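Local coordinates for protein metalloprotease stcE (Escherichia coli, PDB 4DNY) that is a secreted zinc metalloprotease of the metzincin type, a mucinase that probably cleaves O-glycosylated proteins, at residues 29-35 and 59-65; 64-70 and 89-95; 77-83 and 107-113. All blocks are in the same frame, centred on the assembly; numbering follows the deposited sequence. Where two conformers were deposited one is given.

Overall arrangement
The fragment is built round two beta-sheets laid face to face, and the three contacts sample each sheet and one corner. Contact 3 joins two neighbouring strands of the five-stranded sheet, contact 2 two strands of the three-stranded one, and their centres lie about 15 Å apart. They meet in the core, where Tyr95 CG comes 3.6 Å from Phe110 CE1 and Ile68 CG2 lies 3.7 Å from Phe83 CE1. Contact 1 sits at the surface, its centre about 13 Å from that of the chain, and runs directly into contact 2 through the shared Trp64 and Val65. Contacts 1 and 3 do not touch; their centres are about 19 Å apart.

Contact 1 of 3, residues 29-35 and 59-65; sequences NTVAEVN and TANGRWV
The short helix 31-35 packs against the turn that follows strand 54-60, with the backbones closest at Val31 and Arg63, whose CA atoms are 5.1 Å apart, and no hydrogen bond passes between the two segments. Arg63 makes the largest contribution, with Val34 close behind. The arginine chain leaves CB trans to the backbone N (chi1 -170°) and then bends at chi2 and chi3, so that it runs along the start of the helix and brings the guanidinium beneath the carbonyl of Asn29. Asn29 O stands 3.1 Å above the Arg63 guanidinium plane, over its centre, while the methyl of Ala60 covers the opposite face. The planar group is thus held between a carbonyl and a methyl. Although Asn29 O is 3.2 Å from Arg63 NE, the approach is over the face and the angle is too poor for a hydrogen bond; NH2 bonds instead to the carbonyl of His58. Residues 60-63 form a type II beta turn closed by backbone bonds in both directions between Ala60 and Arg63, and Gly62 takes the positive phi (82°) of its third position. This turn leads out of the five-stranded sheet toward the strand 67-69 of the other sheet. Thr30 is the N-cap residue of the facing helix, and its carbonyl carbon rests on Arg63 CG. Buried Val34 points at the turn and crosses the arginine at about a right angle: Val34 CG2 touches the aliphatic part at Arg63 CD, 3.9 Å away, and Val34 CG1 lies 3.8 Å from Arg63 O. Val34 also touches Ile28 of the edge strand 25-28. At the turn's margin, Val31 CG2 meets Gly62 O at 3.5 Å. Farther along, Val65 CG1 lies against the helix, 3.7 Å from Val34 O and 4.0 Å from Asn35 CA.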
loop_
_atom_site.group_PDB
_atom_site.type_symbol
_atom_site.label_atom_id
_atom_site.label_comp_id
_atom_site.label_asym_id
_atom_site.label_seq_id
_atom_site.Cartn_x
_atom_site.Cartn_y
_atom_site.Cartn_z
ATOM N N ASN A 29 -9.039 7.023 0.972
ATOM C CA ASN A 29 -8.942 8.365 0.377
ATOM C C ASN A 29 -9.545 9.442 1.247
ATOM O O ASN A 29 -9.952 10.490 0.725
ATOM C CB ASN A 29 -9.590 8.402 -1.011
ATOM C CG ASN A 29 -11.101 8.204 -0.967
ATOM O OD1 ASN A 29 -11.639 7.816 0.049
ATOM N ND2 ASN A 29 -11.790 8.440 -2.092
ATOM N N THR A 30 -9.558 9.203 2.553
ATOM C CA THR A 30 -10.046 10.236 3.492
ATOM C C THR A 30 -8.990 10.474 4.542
ATOM O O THR A 30 -8.110 9.629 4.740
ATOM C CB THR A 30 -11.345 9.751 4.199
ATOM O OG1 THR A 30 -11.064 8.516 4.861
ATOM C CG2 THR A 30 -12.471 9.596 3.198
ATOM N N VAL A 31 -9.083 11.621 5.243
ATOM C CA VAL A 31 -8.046 12.016 6.215
ATOM C C VAL A 31 -7.901 11.007 7.335
ATOM O O VAL A 31 -6.788 10.572 7.648
ATOM C CB VAL A 31 -8.279 13.428 6.763
ATOM C CG1 VAL A 31 -7.211 13.707 7.863
ATOM C CG2 VAL A 31 -8.201 14.446 5.635
ATOM N N ALA A 32 -9.030 10.600 7.925
ATOM C CA ALA A 32 -9.012 9.699 9.103
ATOM C C ALA A 32 -8.352 8.379 8.723
ATOM O O ALA A 32 -7.596 7.807 9.525
ATOM C CB ALA A 32 -10.397 9.454 9.616
ATOM N N GLU A 33 -8.618 7.871 7.526
ATOM C CA GLU A 33 -8.028 6.565 7.123
ATOM C C GLU A 33 -6.558 6.702 6.755
ATOM O O GLU A 33 -5.748 5.817 7.075
ATOM C CB GLU A 33 -8.833 5.911 5.989
ATOM C CG GLU A 33 -10.220 5.394 6.495
ATOM C CD GLU A 33 -10.785 4.210 5.672
ATOM O OE1 GLU A 33 -10.678 4.205 4.416
ATOM O OE2 GLU A 33 -11.347 3.267 6.301
ATOM N N VAL A 34 -6.197 7.777 6.091
ATOM C CA VAL A 34 -4.797 8.013 5.763
ATOM C C VAL A 34 -3.955 8.155 7.030
ATOM O O VAL A 34 -2.818 7.670 7.098
ATOM C CB VAL A 34 -4.623 9.178 4.775
ATOM C CG1 VAL A 34 -3.153 9.628 4.659
ATOM C CG2 VAL A 34 -5.163 8.750 3.411
ATOM N N ASN A 35 -4.533 8.799 8.035
ATOM C CA ASN A 35 -3.824 9.006 9.292
ATOM C C ASN A 35 -3.410 7.682 9.973
ATOM O O ASN A 35 -2.425 7.669 10.714
ATOM C CB ASN A 35 -4.708 9.834 10.256
ATOM C CG ASN A 35 -4.707 11.280 9.973
ATOM O OD1 ASN A 35 -3.894 11.787 9.201
ATOM N ND2 ASN A 35 -5.646 12.003 10.616
ATOM N N THR A 59 -3.114 9.455 -1.403
ATOM C CA THR A 59 -2.687 10.603 -0.607
ATOM C C THR A 59 -2.916 11.870 -1.436
ATOM O O THR A 59 -2.873 11.816 -2.688
ATOM C CB THR A 59 -1.253 10.470 -0.174
ATOM O OG1 THR A 59 -0.460 10.156 -1.307
ATOM C CG2 THR A 59 -1.080 9.374 0.935
ATOM N N ALA A 60 -3.136 12.981 -0.777
ATOM C CA ALA A 60 -3.400 14.252 -1.458
ATOM C C ALA A 60 -2.985 15.368 -0.565
ATOM O O ALA A 60 -2.669 15.156 0.613
ATOM C CB ALA A 60 -4.922 14.346 -1.818
ATOM N N ASN A 61 -2.979 16.613 -1.107
ATOM C CA ASN A 61 -2.749 17.758 -0.257
ATOM C C ASN A 61 -3.839 17.802 0.840
ATOM O O ASN A 61 -5.024 17.620 0.577
ATOM C CB ASN A 61 -2.730 19.019 -1.083
ATOM C CG ASN A 61 -1.484 19.150 -1.968
ATOM O OD1 ASN A 61 -0.431 18.570 -1.626
ATOM N ND2 ASN A 61 -1.591 19.903 -3.049
ATOM N N GLY A 62 -3.367 17.944 2.074
ATOM C CA GLY A 62 -4.252 17.932 3.227
ATOM C C GLY A 62 -4.623 16.539 3.702
ATOM O O GLY A 62 -5.459 16.414 4.618
ATOM N N ARG A 63 -4.073 15.526 3.062
ATOM C CA ARG A 63 -4.458 14.131 3.315
ATOM C C ARG A 63 -3.261 13.239 3.095
ATOM O O ARG A 63 -3.203 12.470 2.115
ATOM C CB ARG A 63 -5.594 13.764 2.369
ATOM C CG ARG A 63 -6.246 12.417 2.679
ATOM C CD ARG A 63 -6.664 11.696 1.399
ATOM N NE ARG A 63 -7.547 12.525 0.602
ATOM C CZ ARG A 63 -7.811 12.349 -0.686
ATOM N NH1 ARG A 63 -8.656 13.160 -1.296
ATOM N NH2 ARG A 63 -7.253 11.375 -1.384
ATOM N N TRP A 64 -2.300 13.362 4.005
ATOM C CA TRP A 64 -0.934 12.838 3.839
ATOM C C TRP A 64 -0.342 12.405 5.146
ATOM O O TRP A 64 -0.669 12.976 6.184
ATOM C CB TRP A 64 -0.054 13.931 3.205
ATOM C CG TRP A 64 1.418 13.773 3.250
ATOM C CD1 TRP A 64 2.218 13.155 2.295
ATOM C CD2 TRP A 64 2.307 14.209 4.301
ATOM N NE1 TRP A 64 3.530 13.153 2.732
ATOM C CE2 TRP A 64 3.621 13.829 3.929
ATOM C CE3 TRP A 64 2.109 14.880 5.504
ATOM C CZ2 TRP A 64 4.699 14.096 4.699
ATOM C CZ3 TRP A 64 3.191 15.148 6.299
ATOM C CH2 TRP A 64 4.486 14.766 5.914
ATOM N N VAL A 65 0.482 11.369 5.111
ATOM C CA VAL A 65 1.387 11.100 6.201
ATOM C C VAL A 65 2.754 10.795 5.649
ATOM O O VAL A 65 2.852 10.366 4.494
ATOM C CB VAL A 65 0.973 9.834 7.028
ATOM C CG1 VAL A 65 -0.271 10.208 7.885
ATOM C CG2 VAL A 65 0.756 8.597 6.127
#

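Contact 2 of 3, residues 64-70 and 89-95; sequences WVRDIYL and YSSTVFY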
loop_
_atom_site.group_PDB
_atom_site.type_symbol
_atom_site.label_atom_id
_atom_site.label_comp_id
_atom_site.label_asym_id
_atom_site.label_seq_id
_atom_site.Cartn_x
_atom_site.Cartn_y
_atom_site.Cartn_z
ATOM N N TRP A 64 -2.300 13.362 4.005
ATOM C CA TRP A 64 -0.934 12.838 3.839
ATOM C C TRP A 64 -0.342 12.405 5.146
ATOM O O TRP A 64 -0.669 12.976 6.184
ATOM C CB TRP A 64 -0.054 13.931 3.205
ATOM C CG TRP A 64 1.418 13.773 3.250
ATOM C CD1 TRP A 64 2.218 13.155 2.295
ATOM C CD2 TRP A 64 2.307 14.209 4.301
ATOM N NE1 TRP A 64 3.530 13.153 2.732
ATOM C CE2 TRP A 64 3.621 13.829 3.929
ATOM C CE3 TRP A 64 2.109 14.880 5.504
ATOM C CZ2 TRP A 64 4.699 14.096 4.699
ATOM C CZ3 TRP A 64 3.191 15.148 6.299
ATOM C CH2 TRP A 64 4.486 14.766 5.914
ATOM N N VAL A 65 0.482 11.369 5.111
ATOM C CA VAL A 65 1.387 11.100 6.201
ATOM C C VAL A 65 2.754 10.795 5.649
ATOM O O VAL A 65 2.852 10.366 4.494
ATOM C CB VAL A 65 0.973 9.834 7.028
ATOM C CG1 VAL A 65 -0.271 10.208 7.885
ATOM C CG2 VAL A 65 0.756 8.597 6.127
ATOM N N ARG A 66 3.776 11.011 6.458
ATOM C CA ARG A 66 5.163 10.813 6.020
ATOM C C ARG A 66 5.549 9.383 5.759
ATOM O O ARG A 66 6.178 9.127 4.764
ATOM C CB ARG A 66 6.101 11.420 7.048
ATOM C CG ARG A 66 7.490 11.545 6.509
ATOM C CD ARG A 66 8.414 12.053 7.568
ATOM N NE ARG A 66 8.764 10.919 8.432
ATOM C CZ ARG A 66 9.437 10.969 9.575
ATOM N NH1 ARG A 66 9.876 12.135 10.059
ATOM N NH2 ARG A 66 9.669 9.831 10.237
ATOM N N ASP A 67 5.209 8.489 6.676
ATOM C CA ASP A 67 5.685 7.124 6.621
ATOM C C ASP A 67 4.521 6.213 6.543
ATOM O O ASP A 67 3.603 6.340 7.304
ATOM C CB ASP A 67 6.509 6.749 7.868
ATOM C CG ASP A 67 7.782 7.603 8.018
ATOM O OD1 ASP A 67 8.387 7.976 7.019
ATOM O OD2 ASP A 67 8.185 7.852 9.177
ATOM N N ILE A 68 4.584 5.260 5.625
ATOM C CA ILE A 68 3.557 4.272 5.456
ATOM C C ILE A 68 4.169 2.881 5.453
ATOM O O ILE A 68 5.047 2.575 4.659
ATOM C CB ILE A 68 2.856 4.466 4.100
ATOM C CG1 ILE A 68 2.234 5.909 4.080
ATOM C CG2 ILE A 68 1.795 3.371 3.867
ATOM C CD1 ILE A 68 1.858 6.396 2.699
ATOM N N TYR A 69 3.612 1.998 6.291
ATOM C CA TYR A 69 4.179 0.669 6.460
ATOM C C TYR A 69 3.271 -0.411 5.890
ATOM O O TYR A 69 2.096 -0.505 6.275
ATOM C CB TYR A 69 4.406 0.380 7.944
ATOM C CG TYR A 69 5.466 1.284 8.562
ATOM C CD1 TYR A 69 6.786 0.918 8.594
ATOM C CD2 TYR A 69 5.103 2.535 9.087
ATOM C CE1 TYR A 69 7.738 1.737 9.193
ATOM C CE2 TYR A 69 6.055 3.365 9.672
ATOM C CZ TYR A 69 7.380 2.947 9.682
ATOM O OH TYR A 69 8.352 3.773 10.260
ATOM N N LEU A 70 3.802 -1.263 5.006
ATOM C CA LEU A 70 3.009 -2.395 4.572
ATOM C C LEU A 70 3.067 -3.518 5.641
ATOM O O LEU A 70 4.099 -3.740 6.230
ATOM C CB LEU A 70 3.513 -2.874 3.207
ATOM C CG LEU A 70 3.426 -1.909 2.041
ATOM C CD1 LEU A 70 3.596 -2.705 0.722
ATOM C CD2 LEU A 70 2.059 -1.201 1.967
ATOM N N TYR A 89 3.932 16.874 -0.651
ATOM C CA TYR A 89 4.910 16.223 0.206
ATOM C C TYR A 89 5.135 14.784 -0.173
ATOM O O TYR A 89 4.196 14.076 -0.508
ATOM C CB TYR A 89 4.530 16.272 1.709
ATOM C CG TYR A 89 4.477 17.639 2.344
ATOM C CD1 TYR A 89 5.415 18.588 2.073
ATOM C CD2 TYR A 89 3.534 17.910 3.278
ATOM C CE1 TYR A 89 5.387 19.841 2.697
ATOM C CE2 TYR A 89 3.497 19.175 3.897
ATOM C CZ TYR A 89 4.427 20.118 3.609
ATOM O OH TYR A 89 4.384 21.367 4.217
ATOM N N SER A 90 6.370 14.345 -0.109
ATOM C CA SER A 90 6.681 12.959 -0.377
ATOM C C SER A 90 6.409 12.096 0.849
ATOM O O SER A 90 6.385 12.602 1.977
ATOM C CB SER A 90 8.156 12.794 -0.823
ATOM O OG SER A 90 9.103 13.100 0.205
ATOM N N SER A 91 6.256 10.809 0.620
ATOM C CA SER A 91 6.057 9.811 1.657
ATOM C C SER A 91 7.096 8.694 1.409
ATOM O O SER A 91 7.578 8.542 0.310
ATOM C CB SER A 91 4.672 9.215 1.625
ATOM O OG SER A 91 3.676 10.200 1.890
ATOM N N THR A 92 7.366 7.935 2.449
ATOM C CA THR A 92 8.221 6.747 2.324
ATOM C C THR A 92 7.302 5.559 2.565
ATOM O O THR A 92 6.590 5.529 3.600
ATOM C CB THR A 92 9.373 6.728 3.338
ATOM O OG1 THR A 92 10.194 7.899 3.108
ATOM C CG2 THR A 92 10.186 5.439 3.149
ATOM N N VAL A 93 7.314 4.580 1.647
ATOM C CA VAL A 93 6.608 3.313 1.839
ATOM C C VAL A 93 7.613 2.251 2.203
ATOM O O VAL A 93 8.561 1.995 1.452
ATOM C CB VAL A 93 5.858 2.879 0.596
ATOM C CG1 VAL A 93 5.181 1.506 0.829
ATOM C CG2 VAL A 93 4.812 3.983 0.201
ATOM N N PHE A 94 7.422 1.655 3.373
ATOM C CA PHE A 94 8.279 0.602 3.891
ATOM C C PHE A 94 7.635 -0.744 3.611
ATOM O O PHE A 94 6.449 -0.974 3.945
ATOM C CB PHE A 94 8.483 0.783 5.422
ATOM C CG PHE A 94 9.149 2.056 5.802
ATOM C CD1 PHE A 94 10.520 2.122 5.907
ATOM C CD2 PHE A 94 8.377 3.232 6.072
ATOM C CE1 PHE A 94 11.105 3.315 6.276
ATOM C CE2 PHE A 94 8.987 4.407 6.380
ATOM C CZ PHE A 94 10.364 4.435 6.468
ATOM N N TYR A 95 8.429 -1.661 3.046
ATOM C CA TYR A 95 7.926 -2.960 2.685
ATOM C C TYR A 95 9.031 -3.998 2.906
ATOM O O TYR A 95 10.007 -4.035 2.174
ATOM C CB TYR A 95 7.368 -2.969 1.260
ATOM C CG TYR A 95 8.310 -2.624 0.154
ATOM C CD1 TYR A 95 8.718 -3.574 -0.775
ATOM C CD2 TYR A 95 8.771 -1.312 -0.008
ATOM C CE1 TYR A 95 9.561 -3.222 -1.830
ATOM C CE2 TYR A 95 9.558 -0.948 -1.051
ATOM C CZ TYR A 95 10.008 -1.895 -1.962
ATOM O OH TYR A 95 10.801 -1.588 -3.048
HETATM O O HOH W 1 9.272 10.237 4.161
#
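Trp64 presents one indole face to Tyr89, whose CB sits over the five-membered ring, 3.6 Å from its centroid in a CH-pi contact, while the backbone N of Arg66 lies over the opposite face. The Tyr89 ring turns its edge to the six-membered ring, with the planes at 55°. At the indole's own edge, Trp64 NE1 donates to Ser90 O at 3.0 Å; the acceptor lies in the ring plane, but the donor stands above the plane of the carbonyl. Beyond this aromatic corner the segments become neighbouring parallel strands, 67-69 and 91-95, of the three-stranded sheet in the beta-sandwich. Their ladder is regular: Thr92 N bonds to Arg66 O, Ile68 N to Thr92 O, Phe94 N to Ile68 O and Leu70 N to Phe94 O. On the face bearing Asp67, Tyr69 and Phe94, the two rings form an offset stack, with planes 13° apart and Tyr69 CE1 3.5 Å from Phe94 CD2. Both rings have CG anti to the carbonyl carbon, which lays them side by side, pointing the same way. Thr92 CG2 lies over one face of the Phe94 ring, and Asp67 OD1 meets that ring in plane at its edge, 3.7 Å from Phe94 CE2. The carboxylate is held by the preceding residue: Arg66 NH2 forms a salt bridge to Asp67 OD2 at 2.7 Å, on the syn side. Ile68, Leu70 and Val93 face the other sheet, where all three touch Phe83; Leu70 CG meets Val93 CG1 at 4.0 Å. Next to the indole, at the start of strand 91-95, Ser91 OG donates to Val65 O across 2.7 Å, tying a side chain to the backbone of the facing segment.

Contact 3 of 3, residues 77-83 and 107-113; sequences EGKMVRF and TLLFKYV
Glu77 bends back at chi2 (55°) to lay its carboxylate beside Val113, with Glu77 OE2 3.7 Å from Val113 C and bonded to the backbone N of Asn114. Gly78, at positive phi, gives its N-H to Tyr112 O, and a water that accepts from Lys111 NZ lies within bonding distance of Gly78 O; the lysine also binds Asp17 O. Lys79 O accepts the N-H of Tyr112. From Met80 onward the two segments pair as antiparallel neighbours of the five-stranded sheet, one layer of the beta-sandwich. Met80 lies on the face bearing Leu109 and Lys111: Met80 CG touches Lys111 CB at 3.8 Å, while chi3 (62°) bends Met80 CE to within 3.7 Å of Leu109 CD1. Val81 forms a hydrogen-bonded pair with Phe110, whose ring, on the face toward the other sheet, has Val81 O in plane at its edge. Arg82 returns to the face of Met80, where Leu109 CD1 also meets Arg82 CB at 3.8 Å; the guanidinium runs on to a salt bridge with Glu56. Phe83, in a hydrogen-bonded pair with Leu108, meets the Phe110 ring rim to rim, planes at 84°, with Phe83 CE2 and Phe110 CE2 3.7 Å apart.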
loop_
_atom_site.group_PDB
_atom_site.type_symbol
_atom_site.label_atom_id
_atom_site.label_comp_id
_atom_site.label_asym_id
_atom_site.label_seq_id
_atom_site.Cartn_x
_atom_site.Cartn_y
_atom_site.Cartn_z
ATOM N N GLU A 77 -1.169 -13.397 1.579
ATOM C CA GLU A 77 -0.787 -14.108 0.386
ATOM C C GLU A 77 -1.624 -13.708 -0.830
ATOM O O GLU A 77 -2.858 -13.809 -0.820
ATOM C CB GLU A 77 -0.892 -15.596 0.637
ATOM C CG GLU A 77 -0.145 -16.440 -0.243
ATOM C CD GLU A 77 1.355 -16.142 -0.328
ATOM O OE1 GLU A 77 2.011 -15.656 0.668
ATOM O OE2 GLU A 77 1.768 -16.324 -1.438
ATOM N N GLY A 78 -0.933 -13.255 -1.870
ATOM C CA GLY A 78 -1.540 -12.824 -3.126
ATOM C C GLY A 78 -2.229 -11.468 -3.098
ATOM O O GLY A 78 -2.771 -11.021 -4.139
ATOM N N LYS A 79 -2.243 -10.830 -1.952
ATOM C CA LYS A 79 -2.880 -9.529 -1.809
ATOM C C LYS A 79 -2.035 -8.442 -2.463
ATOM O O LYS A 79 -0.827 -8.536 -2.572
ATOM C CB LYS A 79 -3.101 -9.191 -0.326
ATOM C CG LYS A 79 -4.014 -10.145 0.382
ATOM C CD LYS A 79 -5.412 -10.152 -0.183
ATOM C CE LYS A 79 -6.371 -11.088 0.587
ATOM N NZ LYS A 79 -7.776 -10.853 0.342
ATOM N N MET A 80 -2.707 -7.313 -2.795
ATOM C CA MET A 80 -2.060 -6.193 -3.497
ATOM C C MET A 80 -2.362 -4.860 -2.839
ATOM O O MET A 80 -3.426 -4.672 -2.257
ATOM C CB MET A 80 -2.438 -6.189 -4.982
ATOM C CG MET A 80 -1.903 -7.375 -5.697
ATOM S SD MET A 80 -2.464 -7.449 -7.415
ATOM C CE MET A 80 -1.789 -5.926 -8.180
ATOM N N VAL A 81 -1.425 -3.936 -2.984
ATOM C CA VAL A 81 -1.599 -2.554 -2.514
ATOM C C VAL A 81 -1.138 -1.608 -3.607
ATOM O O VAL A 81 -0.017 -1.748 -4.117
ATOM C CB VAL A 81 -0.820 -2.247 -1.190
ATOM C CG1 VAL A 81 -1.085 -0.802 -0.744
ATOM C CG2 VAL A 81 -1.292 -3.238 -0.111
ATOM N N ARG A 82 -1.984 -0.661 -3.962
ATOM C CA ARG A 82 -1.653 0.389 -4.923
ATOM C C ARG A 82 -1.619 1.722 -4.214
ATOM O O ARG A 82 -2.444 1.985 -3.328
ATOM C CB ARG A 82 -2.701 0.432 -6.066
ATOM C CG ARG A 82 -2.330 1.457 -7.131
ATOM C CD ARG A 82 -3.301 1.466 -8.262
ATOM N NE ARG A 82 -3.265 0.202 -9.034
ATOM C CZ ARG A 82 -4.291 -0.605 -9.227
ATOM N NH1 ARG A 82 -5.490 -0.310 -8.666
ATOM N NH2 ARG A 82 -4.205 -1.708 -9.984
ATOM N N PHE A 83 -0.652 2.566 -4.552
ATOM C CA PHE A 83 -0.567 3.973 -4.054
ATOM C C PHE A 83 -0.694 4.909 -5.218
ATOM O O PHE A 83 -0.063 4.684 -6.249
ATOM C CB PHE A 83 0.771 4.246 -3.383
ATOM C CG PHE A 83 0.939 3.534 -2.088
ATOM C CD1 PHE A 83 0.640 4.154 -0.907
ATOM C CD2 PHE A 83 1.422 2.217 -2.045
ATOM C CE1 PHE A 83 0.777 3.475 0.299
ATOM C CE2 PHE A 83 1.597 1.561 -0.834
ATOM C CZ PHE A 83 1.261 2.191 0.320
ATOM N N THR A 107 2.424 6.610 -9.059
ATOM C CA THR A 107 1.648 5.432 -8.684
ATOM C C THR A 107 2.660 4.341 -8.351
ATOM O O THR A 107 3.730 4.180 -9.067
ATOM C CB THR A 107 0.777 4.969 -9.841
ATOM O OG1 THR A 107 -0.253 5.891 -10.098
ATOM C CG2 THR A 107 0.139 3.590 -9.579
ATOM N N LEU A 108 2.402 3.580 -7.299
ATOM C CA LEU A 108 3.213 2.436 -6.906
ATOM C C LEU A 108 2.301 1.221 -6.753
ATOM O O LEU A 108 1.146 1.342 -6.404
ATOM C CB LEU A 108 3.929 2.674 -5.580
ATOM C CG LEU A 108 4.886 3.825 -5.498
ATOM C CD1 LEU A 108 5.326 3.993 -4.049
ATOM C CD2 LEU A 108 6.053 3.610 -6.440
ATOM N N LEU A 109 2.821 0.014 -6.996
ATOM C CA LEU A 109 2.007 -1.180 -6.890
ATOM C C LEU A 109 2.815 -2.347 -6.277
ATOM O O LEU A 109 3.994 -2.545 -6.657
ATOM C CB LEU A 109 1.510 -1.603 -8.247
ATOM C CG LEU A 109 0.530 -2.783 -8.319
ATOM C CD1 LEU A 109 -0.804 -2.422 -7.599
ATOM C CD2 LEU A 109 0.242 -3.174 -9.748
ATOM N N PHE A 110 2.216 -3.060 -5.332
ATOM C CA PHE A 110 2.835 -4.124 -4.558
ATOM C C PHE A 110 1.952 -5.359 -4.546
ATOM O O PHE A 110 0.718 -5.258 -4.558
ATOM C CB PHE A 110 3.077 -3.677 -3.106
ATOM C CG PHE A 110 3.968 -2.496 -2.946
ATOM C CD1 PHE A 110 5.332 -2.638 -2.684
ATOM C CD2 PHE A 110 3.461 -1.229 -3.021
ATOM C CE1 PHE A 110 6.145 -1.536 -2.536
ATOM C CE2 PHE A 110 4.283 -0.104 -2.843
ATOM C CZ PHE A 110 5.626 -0.291 -2.578
ATOM N N LYS A 111 2.589 -6.539 -4.516
ATOM C CA LYS A 111 1.927 -7.821 -4.339
ATOM C C LYS A 111 2.745 -8.715 -3.399
ATOM O O LYS A 111 3.940 -8.756 -3.491
ATOM C CB LYS A 111 1.745 -8.522 -5.703
ATOM C CG LYS A 111 1.031 -9.862 -5.612
ATOM C CD LYS A 111 0.632 -10.418 -6.958
ATOM C CE LYS A 111 0.114 -11.817 -6.837
ATOM N NZ LYS A 111 -0.499 -12.384 -8.114
ATOM N N TYR A 112 2.057 -9.421 -2.493
ATOM C CA TYR A 112 2.692 -10.250 -1.490
ATOM C C TYR A 112 2.692 -11.705 -2.007
ATOM O O TYR A 112 1.635 -12.248 -2.300
ATOM C CB TYR A 112 1.882 -10.164 -0.202
ATOM C CG TYR A 112 2.593 -10.568 1.050
ATOM C CD1 TYR A 112 3.465 -9.705 1.684
ATOM C CD2 TYR A 112 2.285 -11.762 1.678
ATOM C CE1 TYR A 112 4.075 -10.008 2.854
ATOM C CE2 TYR A 112 2.885 -12.078 2.910
ATOM C CZ TYR A 112 3.765 -11.177 3.495
ATOM O OH TYR A 112 4.345 -11.480 4.735
ATOM N N VAL A 113 3.868 -12.284 -2.167
ATOM C CA VAL A 113 3.998 -13.641 -2.676
ATOM C C VAL A 113 4.912 -14.426 -1.742
ATOM O O VAL A 113 6.106 -14.064 -1.572
ATOM C CB VAL A 113 4.539 -13.676 -4.117
ATOM C CG1 VAL A 113 4.566 -15.080 -4.628
ATOM C CG2 VAL A 113 3.640 -12.778 -5.015
HETATM O O HOH W 2 -3.046 -11.432 -7.080
#